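Long-range contacts in ORF99 (Acidianus Filamentous Virus 1, PDB 3DF6), which is of unknown function but, being related to AcrID1 proteins, may inhibit the CRISPR defence of the virus's archaeal host: residues L9-V14 with E39-K44; F25-N30 with L88-V93; I58-Y63 with K72-Y77; S66-K71 with N94-E99. The protein carries 2 engineered substitutions. All blocks are in the same frame, centred on the assembly; numbering follows the deposited sequence. Where two conformers were deposited one is given.

Contact 1 (L9-V14 with E39-K44)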
# COMPACT_ATOMS: atom_id res chain seq x y z
N LEU C 9 -7.82 -7.28 -4.07
CA LEU C 9 -6.67 -6.95 -3.21
C LEU C 9 -6.73 -5.50 -2.69
O LEU C 9 -6.47 -5.25 -1.51
CB LEU C 9 -5.33 -7.24 -3.90
CG LEU C 9 -4.06 -6.88 -3.10
CD1 LEU C 9 -2.98 -7.92 -3.27
CD2 LEU C 9 -3.51 -5.46 -3.46
N LEU C 10 -7.08 -4.55 -3.56
CA LEU C 10 -7.19 -3.16 -3.10
C LEU C 10 -8.21 -3.00 -1.97
O LEU C 10 -7.97 -2.26 -1.01
CB LEU C 10 -7.56 -2.23 -4.25
CG LEU C 10 -6.58 -2.14 -5.45
CD1 LEU C 10 -7.12 -1.17 -6.51
CD2 LEU C 10 -5.19 -1.74 -4.99
N ILE C 11 -9.34 -3.71 -2.10
CA ILE C 11 -10.39 -3.69 -1.08
C ILE C 11 -9.86 -4.26 0.23
O ILE C 11 -10.11 -3.71 1.30
CB ILE C 11 -11.68 -4.46 -1.56
CG1 ILE C 11 -12.36 -3.71 -2.71
CG2 ILE C 11 -12.67 -4.66 -0.42
CD1 ILE C 11 -13.27 -4.59 -3.55
N LYS C 12 -9.15 -5.38 0.13
CA LYS C 12 -8.48 -6.00 1.26
C LYS C 12 -7.43 -5.11 1.95
O LYS C 12 -7.33 -5.12 3.19
CB LYS C 12 -7.84 -7.32 0.81
CG LYS C 12 -7.18 -8.12 1.93
CD LYS C 12 -8.17 -8.54 3.03
CE LYS C 12 -7.50 -9.54 3.97
NZ LYS C 12 -8.39 -10.04 5.06
N VAL C 13 -6.64 -4.39 1.15
CA VAL C 13 -5.69 -3.40 1.69
C VAL C 13 -6.44 -2.43 2.59
O VAL C 13 -6.02 -2.18 3.73
CB VAL C 13 -4.89 -2.66 0.56
CG1 VAL C 13 -4.14 -1.40 1.08
CG2 VAL C 13 -3.89 -3.62 -0.13
N VAL C 14 -7.57 -1.91 2.10
CA VAL C 14 -8.36 -0.95 2.86
C VAL C 14 -8.92 -1.61 4.13
O VAL C 14 -8.83 -1.04 5.23
CB VAL C 14 -9.47 -0.26 1.96
CG1 VAL C 14 -10.45 0.57 2.79
CG2 VAL C 14 -8.82 0.60 0.91
N GLU C 39 -17.85 0.86 -4.10
CA GLU C 39 -18.64 0.81 -2.87
C GLU C 39 -18.08 -0.16 -1.83
O GLU C 39 -18.04 0.14 -0.62
CB GLU C 39 -20.11 0.50 -3.22
CG GLU C 39 -20.77 1.71 -3.84
CD GLU C 39 -22.17 1.46 -4.33
OE1 GLU C 39 -22.66 0.31 -4.24
OE2 GLU C 39 -22.79 2.45 -4.80
N GLU C 40 -17.64 -1.30 -2.32
CA GLU C 40 -16.93 -2.28 -1.52
C GLU C 40 -15.64 -1.70 -0.92
O GLU C 40 -15.33 -1.96 0.23
CB GLU C 40 -16.65 -3.52 -2.37
CG GLU C 40 -16.11 -4.70 -1.61
CD GLU C 40 -17.01 -5.20 -0.50
OE1 GLU C 40 -18.26 -5.16 -0.65
OE2 GLU C 40 -16.45 -5.65 0.53
N LEU C 41 -14.92 -0.91 -1.72
CA LEU C 41 -13.66 -0.28 -1.30
C LEU C 41 -13.83 0.65 -0.08
O LEU C 41 -13.04 0.61 0.87
CB LEU C 41 -13.08 0.54 -2.47
CG LEU C 41 -11.71 1.23 -2.29
CD1 LEU C 41 -10.59 0.19 -2.20
CD2 LEU C 41 -11.43 2.19 -3.44
N ILE C 42 -14.88 1.47 -0.14
CA ILE C 42 -15.12 2.54 0.81
C ILE C 42 -15.98 2.15 2.02
O ILE C 42 -15.81 2.72 3.10
CB ILE C 42 -15.68 3.74 0.03
CG1 ILE C 42 -14.53 4.31 -0.81
CG2 ILE C 42 -16.29 4.80 0.94
CD1 ILE C 42 -14.97 5.01 -2.05
N GLY C 43 -16.84 1.15 1.86
CA GLY C 43 -17.64 0.65 2.98
C GLY C 43 -18.64 1.68 3.48
O GLY C 43 -19.25 2.40 2.69
N LYS C 44 -18.79 1.76 4.80
CA LYS C 44 -19.75 2.66 5.40
C LYS C 44 -19.02 3.68 6.29
O LYS C 44 -18.94 3.49 7.50
CB LYS C 44 -20.73 1.88 6.27
CG LYS C 44 -21.44 0.72 5.56
CD LYS C 44 -22.48 1.22 4.58
CE LYS C 44 -23.23 0.02 3.96
NZ LYS C 44 -24.53 0.45 3.41
O HOH W 1 -12.54 -2.03 1.76

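Contact 2 (F25-N30 with L88-V93). Engineered in segment 25-30: Met27 (natural residue Leu).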
# COMPACT_ATOMS: atom_id res chain seq x y z
N PHE C 25 -0.95 3.93 4.82
CA PHE C 25 -0.45 3.51 3.50
C PHE C 25 -0.81 4.57 2.48
O PHE C 25 -1.63 5.45 2.75
CB PHE C 25 -1.04 2.14 3.08
CG PHE C 25 -2.48 2.22 2.60
CD1 PHE C 25 -2.77 2.37 1.24
CD2 PHE C 25 -3.53 2.22 3.51
CE1 PHE C 25 -4.11 2.49 0.81
CE2 PHE C 25 -4.88 2.34 3.08
CZ PHE C 25 -5.15 2.47 1.73
N GLU C 26 -0.16 4.48 1.33
CA GLU C 26 -0.57 5.22 0.14
C GLU C 26 -0.20 4.38 -1.06
O GLU C 26 0.79 3.64 -1.04
CB GLU C 26 0.10 6.60 0.07
CG GLU C 26 1.59 6.55 -0.05
CD GLU C 26 2.22 7.95 -0.00
OE1 GLU C 26 1.51 8.97 -0.21
OE2 GLU C 26 3.45 8.01 0.21
N MSE C 27 -0.99 4.48 -2.11
CA MSE C 27 -0.71 3.74 -3.34
C MSE C 27 -1.11 4.64 -4.50
O MSE C 27 -2.17 5.27 -4.47
CB MSE C 27 -1.54 2.47 -3.44
CG MSE C 27 -1.22 1.38 -2.46
SE MSE C 27 -2.41 -0.10 -2.91
CE MSE C 27 -4.14 0.64 -2.47
N LYS C 28 -0.24 4.69 -5.50
CA LYS C 28 -0.53 5.37 -6.75
C LYS C 28 -0.95 4.29 -7.74
O LYS C 28 -0.31 3.22 -7.80
CB LYS C 28 0.69 6.12 -7.24
CG LYS C 28 0.46 6.97 -8.48
CD LYS C 28 1.72 7.77 -8.80
CE LYS C 28 1.46 8.82 -9.89
NZ LYS C 28 1.14 8.15 -11.17
N LEU C 29 -2.02 4.58 -8.49
CA LEU C 29 -2.73 3.59 -9.28
C LEU C 29 -3.53 4.19 -10.43
O LEU C 29 -3.95 5.35 -10.36
CB LEU C 29 -3.93 3.04 -8.47
CG LEU C 29 -3.64 2.42 -7.10
CD1 LEU C 29 -4.89 2.43 -6.23
CD2 LEU C 29 -3.06 0.99 -7.30
N ASN C 30 -3.83 3.31 -11.41
CA ASN C 30 -4.57 3.78 -12.59
C ASN C 30 -5.40 2.60 -13.02
O ASN C 30 -5.06 1.88 -13.95
CB ASN C 30 -3.71 4.29 -13.74
CG ASN C 30 -4.52 4.93 -14.85
OD1 ASN C 30 -5.75 5.02 -14.79
ND2 ASN C 30 -3.83 5.37 -15.88
N LEU C 88 -6.92 6.78 -9.03
CA LEU C 88 -5.56 7.24 -9.31
C LEU C 88 -4.65 7.15 -8.09
O LEU C 88 -3.43 7.02 -8.23
CB LEU C 88 -5.57 8.68 -9.83
CG LEU C 88 -6.40 8.83 -11.12
CD1 LEU C 88 -6.63 10.32 -11.38
CD2 LEU C 88 -5.67 8.18 -12.28
N SER C 89 -5.26 7.22 -6.92
CA SER C 89 -4.54 7.12 -5.64
C SER C 89 -5.50 6.73 -4.52
O SER C 89 -6.71 7.06 -4.59
CB SER C 89 -3.85 8.45 -5.29
OG SER C 89 -3.02 8.30 -4.15
N ILE C 90 -4.97 6.04 -3.51
CA ILE C 90 -5.63 5.72 -2.27
C ILE C 90 -4.59 5.96 -1.15
O ILE C 90 -3.43 5.56 -1.29
CB ILE C 90 -6.13 4.23 -2.22
CG1 ILE C 90 -7.01 3.89 -3.43
CG2 ILE C 90 -6.97 4.01 -0.93
CD1 ILE C 90 -7.48 2.37 -3.54
N LYS C 91 -5.01 6.63 -0.08
CA LYS C 91 -4.14 6.92 1.05
C LYS C 91 -4.90 6.73 2.36
O LYS C 91 -6.05 7.19 2.49
CB LYS C 91 -3.59 8.34 0.97
CG LYS C 91 -2.64 8.75 2.12
CD LYS C 91 -2.12 10.18 1.86
CE LYS C 91 -1.24 10.73 2.98
NZ LYS C 91 -0.14 9.76 3.34
N GLY C 92 -4.25 6.04 3.30
CA GLY C 92 -4.86 5.74 4.60
C GLY C 92 -4.00 6.37 5.68
O GLY C 92 -2.79 6.15 5.72
N VAL C 93 -4.64 7.15 6.54
CA VAL C 93 -3.97 7.94 7.57
C VAL C 93 -4.65 7.68 8.92
O VAL C 93 -5.85 7.46 8.98
CB VAL C 93 -4.07 9.46 7.14
CG1 VAL C 93 -4.00 10.41 8.27
CG2 VAL C 93 -2.99 9.79 6.10

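Contact 3 (I58-Y63 with K72-Y77)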
# COMPACT_ATOMS: atom_id res chain seq x y z
N ILE C 58 -11.19 14.12 -5.10
CA ILE C 58 -10.54 13.51 -3.94
C ILE C 58 -11.60 13.47 -2.85
O ILE C 58 -12.09 14.52 -2.41
CB ILE C 58 -9.30 14.25 -3.44
CG1 ILE C 58 -8.27 14.35 -4.56
CG2 ILE C 58 -8.72 13.46 -2.22
CD1 ILE C 58 -7.03 15.14 -4.23
N ASP C 59 -11.97 12.25 -2.46
CA ASP C 59 -12.86 12.08 -1.33
C ASP C 59 -12.08 11.67 -0.09
O ASP C 59 -11.12 10.91 -0.16
CB ASP C 59 -13.92 11.02 -1.61
CG ASP C 59 -14.91 11.43 -2.68
OD1 ASP C 59 -14.79 12.53 -3.28
OD2 ASP C 59 -15.81 10.61 -2.95
N GLU C 60 -12.53 12.17 1.05
CA GLU C 60 -11.95 11.85 2.33
C GLU C 60 -13.03 11.16 3.15
O GLU C 60 -14.06 11.75 3.42
CB GLU C 60 -11.50 13.13 3.00
CG GLU C 60 -10.92 12.93 4.38
CD GLU C 60 -10.63 14.28 5.05
OE1 GLU C 60 -10.49 15.29 4.32
OE2 GLU C 60 -10.57 14.33 6.28
N TYR C 61 -12.79 9.91 3.52
CA TYR C 61 -13.74 9.12 4.30
C TYR C 61 -13.16 8.85 5.67
O TYR C 61 -12.03 8.40 5.78
CB TYR C 61 -14.00 7.79 3.61
CG TYR C 61 -14.48 7.95 2.18
CD1 TYR C 61 -15.79 8.38 1.90
CD2 TYR C 61 -13.64 7.68 1.11
CE1 TYR C 61 -16.24 8.53 0.56
CE2 TYR C 61 -14.08 7.81 -0.22
CZ TYR C 61 -15.37 8.24 -0.48
OH TYR C 61 -15.78 8.36 -1.78
N SER C 62 -13.94 9.12 6.71
CA SER C 62 -13.50 8.96 8.09
C SER C 62 -14.25 7.78 8.74
O SER C 62 -15.46 7.60 8.52
CB SER C 62 -13.73 10.27 8.86
OG SER C 62 -12.97 11.32 8.24
N TYR C 63 -13.52 6.98 9.54
CA TYR C 63 -14.08 5.79 10.19
C TYR C 63 -13.69 5.85 11.66
O TYR C 63 -12.49 5.97 11.98
CB TYR C 63 -13.53 4.48 9.56
CG TYR C 63 -13.64 4.41 8.03
CD1 TYR C 63 -14.65 3.65 7.42
CD2 TYR C 63 -12.76 5.12 7.20
CE1 TYR C 63 -14.77 3.58 6.03
CE2 TYR C 63 -12.88 5.06 5.81
CZ TYR C 63 -13.89 4.29 5.24
OH TYR C 63 -14.00 4.22 3.87
N LYS C 72 -8.66 7.54 8.46
CA LYS C 72 -9.09 8.35 7.32
C LYS C 72 -8.57 7.77 6.02
O LYS C 72 -7.38 7.41 5.91
CB LYS C 72 -8.62 9.80 7.44
CG LYS C 72 -9.27 10.57 8.63
CD LYS C 72 -8.79 12.04 8.58
CE LYS C 72 -9.45 12.90 9.64
NZ LYS C 72 -8.78 14.26 9.85
N LEU C 73 -9.46 7.70 5.05
CA LEU C 73 -9.17 7.16 3.72
C LEU C 73 -9.39 8.22 2.65
O LEU C 73 -10.47 8.80 2.54
CB LEU C 73 -10.09 5.95 3.45
CG LEU C 73 -9.75 5.16 2.18
CD1 LEU C 73 -8.47 4.29 2.43
CD2 LEU C 73 -10.94 4.34 1.71
N PHE C 74 -8.35 8.49 1.87
CA PHE C 74 -8.46 9.44 0.76
C PHE C 74 -8.43 8.65 -0.54
O PHE C 74 -7.50 7.88 -0.77
CB PHE C 74 -7.29 10.42 0.79
CG PHE C 74 -7.24 11.26 2.02
CD1 PHE C 74 -7.79 12.53 2.00
CD2 PHE C 74 -6.63 10.79 3.19
CE1 PHE C 74 -7.75 13.35 3.14
CE2 PHE C 74 -6.59 11.59 4.34
CZ PHE C 74 -7.16 12.88 4.31
N VAL C 75 -9.43 8.86 -1.39
CA VAL C 75 -9.51 8.18 -2.69
C VAL C 75 -9.58 9.24 -3.78
O VAL C 75 -10.49 10.05 -3.80
CB VAL C 75 -10.74 7.22 -2.81
CG1 VAL C 75 -10.72 6.48 -4.15
CG2 VAL C 75 -10.77 6.21 -1.66
N GLU C 76 -8.58 9.24 -4.65
CA GLU C 76 -8.54 10.16 -5.76
C GLU C 76 -9.03 9.43 -7.01
O GLU C 76 -8.50 8.37 -7.36
CB GLU C 76 -7.10 10.64 -5.97
CG GLU C 76 -6.95 11.77 -6.97
CD GLU C 76 -5.48 11.99 -7.38
OE1 GLU C 76 -4.62 11.22 -6.94
OE2 GLU C 76 -5.20 12.93 -8.15
N TYR C 77 -10.03 9.98 -7.70
CA TYR C 77 -10.64 9.29 -8.83
C TYR C 77 -11.23 10.20 -9.90
O TYR C 77 -11.51 11.38 -9.65
CB TYR C 77 -11.72 8.29 -8.36
CG TYR C 77 -12.91 8.92 -7.64
CD1 TYR C 77 -14.08 9.27 -8.33
CD2 TYR C 77 -12.86 9.16 -6.27
CE1 TYR C 77 -15.17 9.84 -7.66
CE2 TYR C 77 -13.92 9.72 -5.60
CZ TYR C 77 -15.07 10.05 -6.28
OH TYR C 77 -16.11 10.60 -5.58

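Contact 4 (S66-K71 with N94-E99). Engineered in segment 66-71: Met70 (natural residue Ile). With CA (calcium ion), chain H; CA (calcium ion), chain I.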
# COMPACT_ATOMS: atom_id res chain seq x y z
N SER C 66 -11.62 3.57 17.34
CA SER C 66 -11.45 3.17 18.72
C SER C 66 -11.71 4.47 19.43
O SER C 66 -12.13 5.45 18.78
CB SER C 66 -10.03 2.69 18.98
OG SER C 66 -9.76 1.49 18.24
N GLU C 67 -11.50 4.49 20.74
CA GLU C 67 -11.97 5.63 21.52
C GLU C 67 -11.55 7.04 21.01
O GLU C 67 -12.44 7.88 20.76
CB GLU C 67 -11.69 5.42 23.02
CG GLU C 67 -10.38 4.72 23.34
CD GLU C 67 -10.33 4.26 24.79
OE1 GLU C 67 -11.17 4.70 25.61
OE2 GLU C 67 -9.42 3.45 25.12
N ASN C 68 -10.28 7.31 20.85
CA ASN C 68 -9.82 8.59 20.27
C ASN C 68 -9.24 8.41 18.86
O ASN C 68 -8.84 9.37 18.22
CB ASN C 68 -8.79 9.29 21.16
CG ASN C 68 -9.36 9.75 22.48
OD1 ASN C 68 -8.90 9.29 23.52
ND2 ASN C 68 -10.32 10.66 22.46
N ALA C 69 -9.21 7.19 18.37
CA ALA C 69 -8.55 6.91 17.11
C ALA C 69 -9.57 7.01 15.99
O ALA C 69 -10.70 6.55 16.11
CB ALA C 69 -7.90 5.55 17.15
N MSE C 70 -9.16 7.64 14.91
CA MSE C 70 -9.94 7.70 13.69
C MSE C 70 -9.09 7.23 12.52
O MSE C 70 -7.90 7.51 12.46
CB MSE C 70 -10.41 9.14 13.49
CG MSE C 70 -10.62 9.49 12.08
SE MSE C 70 -11.69 11.04 11.99
CE MSE C 70 -10.34 12.39 11.78
N LYS C 71 -9.68 6.48 11.60
CA LYS C 71 -9.00 6.09 10.37
C LYS C 71 -9.55 6.97 9.27
O LYS C 71 -10.77 7.16 9.18
CB LYS C 71 -9.26 4.61 10.03
CG LYS C 71 -8.59 3.54 10.90
CD LYS C 71 -7.16 3.28 10.47
CE LYS C 71 -6.44 2.30 11.41
NZ LYS C 71 -5.04 2.20 10.91
N ASN C 94 -3.89 7.71 10.01
CA ASN C 94 -4.46 7.63 11.35
C ASN C 94 -4.60 9.03 11.88
O ASN C 94 -3.81 9.88 11.52
CB ASN C 94 -3.51 6.91 12.28
CG ASN C 94 -3.46 5.46 12.00
OD1 ASN C 94 -4.47 4.86 11.67
ND2 ASN C 94 -2.28 4.89 12.13
N ASP C 95 -5.57 9.26 12.75
CA ASP C 95 -5.70 10.56 13.40
C ASP C 95 -6.24 10.34 14.82
O ASP C 95 -7.12 9.49 15.04
CB ASP C 95 -6.65 11.44 12.59
CG ASP C 95 -6.59 12.94 12.98
OD1 ASP C 95 -5.69 13.39 13.72
OD2 ASP C 95 -7.50 13.68 12.52
N TRP C 96 -5.72 11.12 15.76
CA TRP C 96 -6.26 11.19 17.11
C TRP C 96 -7.30 12.28 17.11
O TRP C 96 -7.06 13.40 16.66
CB TRP C 96 -5.18 11.54 18.12
CG TRP C 96 -5.68 11.69 19.54
CD1 TRP C 96 -6.34 12.77 20.08
CD2 TRP C 96 -5.54 10.75 20.60
NE1 TRP C 96 -6.62 12.55 21.41
CE2 TRP C 96 -6.14 11.31 21.75
CE3 TRP C 96 -4.97 9.46 20.68
CZ2 TRP C 96 -6.18 10.64 22.98
CZ3 TRP C 96 -5.02 8.80 21.91
CH2 TRP C 96 -5.62 9.39 23.04
N VAL C 97 -8.46 11.96 17.67
CA VAL C 97 -9.57 12.87 17.65
C VAL C 97 -10.19 12.92 19.06
O VAL C 97 -10.06 11.97 19.85
CB VAL C 97 -10.57 12.45 16.55
CG1 VAL C 97 -11.67 13.46 16.40
CG2 VAL C 97 -9.85 12.37 15.23
N ARG C 98 -10.83 14.05 19.38
CA ARG C 98 -11.53 14.18 20.64
C ARG C 98 -12.77 13.27 20.60
O ARG C 98 -13.49 13.26 19.59
CB ARG C 98 -11.96 15.63 20.83
CG ARG C 98 -12.76 15.87 22.07
CD ARG C 98 -12.84 17.33 22.39
NE ARG C 98 -13.33 17.55 23.74
CZ ARG C 98 -13.28 18.72 24.38
NH1 ARG C 98 -12.77 19.79 23.79
NH2 ARG C 98 -13.76 18.82 25.59
N GLU C 99 -12.99 12.49 21.65
CA GLU C 99 -14.20 11.65 21.71
C GLU C 99 -15.45 12.48 21.91
O GLU C 99 -15.42 13.58 22.49
CB GLU C 99 -14.10 10.63 22.85
CG GLU C 99 -13.09 9.55 22.55
CD GLU C 99 -12.91 8.58 23.69
OE1 GLU C 99 -13.52 8.76 24.76
OE2 GLU C 99 -12.15 7.63 23.52
OXT GLU C 99 -16.52 12.04 21.48
CA CA H . -9.77 9.17 25.72
CA CA I . -17.70 14.41 21.87
O HOH W 2 -6.20 5.37 13.77
O HOH W 3 -11.95 10.42 25.60
O HOH W 4 -10.19 9.53 28.00
O HOH W 5 -11.29 7.03 25.69
O HOH W 6 -8.17 7.57 25.48

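Contact 1 (L9-V14 with E39-K44)
Leu41 meets Leu10, Ile11 and Val14 where two helices, 3-18 and 35-42, lie next to each other on one face of an antiparallel sheet, a two-layer alpha+beta arrangement in which the helices touch through a few branched side chains. The backbones come near, with Ile11 CA 4.7 Å from Leu41 CA. Leu41 reaches across with one methyl: its CG is anti to the backbone N (chi1 -176°), which sends CD1 against CG2 of Val14 at 3.6 Å, the two side chains meeting at about a right angle. Leu41 CD1 also lies 3.8 Å from Leu10 O and 4.3 Å from Ile11 CG1. Val14 uses its branches differently, since CG1 rests on the carbonyl oxygen Leu41 O while CG2 takes the methyl. On the outer flank the partner of Ile11 is the aliphatic part of Glu40. Both CD1 and CG2 of Ile11 press on Glu40 CG, CD1 at 3.4 Å, and the bend of the glutamate at chi2 (59°) keeps its carboxylate alongside CG2. Elsewhere Leu10 and Val13 turn to strand 25-34, and Leu9, Lys12 and Val13 pack on the second subunit. No direct hydrogen bond joins the two segments; instead one water sits 3.0 Å from Ile11 O and 2.8 Å from Leu41 O, close enough to donate to either carbonyl.

Contact 2 (F25-N30 with L88-V93)
Ile90 packs against Phe25, Met27 and Leu29 on the inner face of two antiparallel strands, 25-34 and 84-96, and its side chain can be followed outward. CB lies 4.0 Å from Phe25 CE1. From there CG2, anti to the backbone N, turns to the edge of the phenyl ring and reaches Phe25 CZ at 3.6 Å. The other branch heads for Leu29: CG1 approaches Leu29 CD1, and the terminal CD1 ends between that methyl at 3.7 Å and CE of Met27 at 3.9 Å. Met27 is an engineered residue, present as selenomethionine, and it runs side by side with the isoleucine. Phe25 CG sits between the backbone N and the carbonyl carbon (chi1 76°), which lays the ring back over the neighbouring strand with Gly92 N under one face, offset toward the rim. Gly92 has no side chain to contest that space, and its N-H bonds to Phe25 O at 2.7 Å. Met27 and Ile90 form a second hydrogen-bonded pair, while the other face carries Glu26 and Lys91, whose salt bridge, OE1 to NZ, is long at 4.0 Å. Leu88 and Ser89 together face Glu76 of strand 69-80 in a classic beta bulge. Helix 3-18 covers the inner face through Phe6, Leu10, Val13 and Phe17, and residues 25-29 pair antiparallel with a strand of the second subunit, so that the sheet continues across the interface.

Contact 3 (I58-Y63 with K72-Y77)
The beta hairpin of strands 56-64 and 69-80 shows how an antiparallel pair can present one polar cluster on its buried face: Asp59 and Tyr77 meet there across the strands. Alternate backbone pairs hold the register, with Asp59 N bonding to Val75 O at 3.0 Å and Tyr61 N to Leu73 O at 2.8 Å. With chi1 at 62°, Tyr77 CG is flanked by both its backbone N and its carbonyl carbon, and the ring swings toward the partner strand, putting Tyr77 OH 2.6 Å from Asp59 OD2. The hydroxyl arrives from above the carboxylate plane, and ring and carboxylate stand nearly perpendicular. Val75 CG2 touches the edge of the Tyr61 ring, while Leu73 CB lies at the edge of Tyr63, whose own hydroxyl bonds to Ile42 O. On the other face Glu60 and Phe74 extend side by side, Glu60 CG 3.4 Å from Phe74 CE1, the carboxylate and ring planes 36° apart. Glu60 OE2 makes a long salt bridge to Lys72 NZ at 4.0 Å; Lys72 has its stronger partner in Asp95. Asp59 is buried, yet it gathers several donors: Tyr77 OH, a weak bond from Tyr61 OH at 2.5 Å to OD2, and Ser50 OG on OD1. Such company would probably stabilise an ionised carboxylate inside the fold and fix its rotation, tying strand 47-53 to the hairpin.

Contact 4 (S66-K71 with N94-E99)
The indole of Trp96 and the amide of Asn68 stack with planes 25° apart, at the open end of the hairpin formed by strands 69-80 and 84-96, away from its turn. Asn68 CB sits over the centre of the six-membered ring in a CH-pi contact, 3.4 Å from its centroid and 12° off the normal. With CG anti to the carbonyl carbon (chi1 -66°), the amide is placed to work in two directions. ND2 donates to Val97 O at 2.9 Å, an oxygen lying somewhat out of the Asn68 amide plane, while OD1 binds a calcium ion at 2.4 Å, with four waters as further ligands. Asn68 O accepts the N-H of Val97, and Met70 and Asp95 follow as a hydrogen-bonded pair. Met70, engineered and present as selenomethionine, turns CE onto Val97 CG2 at a tight 3.5 Å. Glu67 and Glu99 approach so closely that their geometry is doubtful. Another calcium ion is bound by the C-terminal carboxylate of Glu99. Toward the body of the protein, Lys71 runs alongside Asn94 and also forms a salt bridge with Asp20; its NZ donates in plane to a lone pair of Asn94 OD1 at 2.8 Å, and a water links that oxygen to Met70 O.

Three of the four contacts belong to one antiparallel sheet, and contact 1 joins the helices lying on it. Contact 1 is buried and mainly apolar, touching contact 2 through Leu10 and Met27 and contact 3 through Ile42 and Tyr63. Contacts 2 and 3, partly buried, are neighbours: Lys91 O and Phe74 N probably hydrogen-bond between strands 84-96 and 69-80. Their inner faces differ, with aliphatic and phenyl packing in the first and a tyrosine-carboxylate cluster set among apolar side chains in the second. Contact 4 continues those same two strands to the surface, its centre about 18 Å from the chain centre, where calcium ions and waters join a smaller set of apolar contacts. Contacts 1 and 2 alone also touch the second subunit.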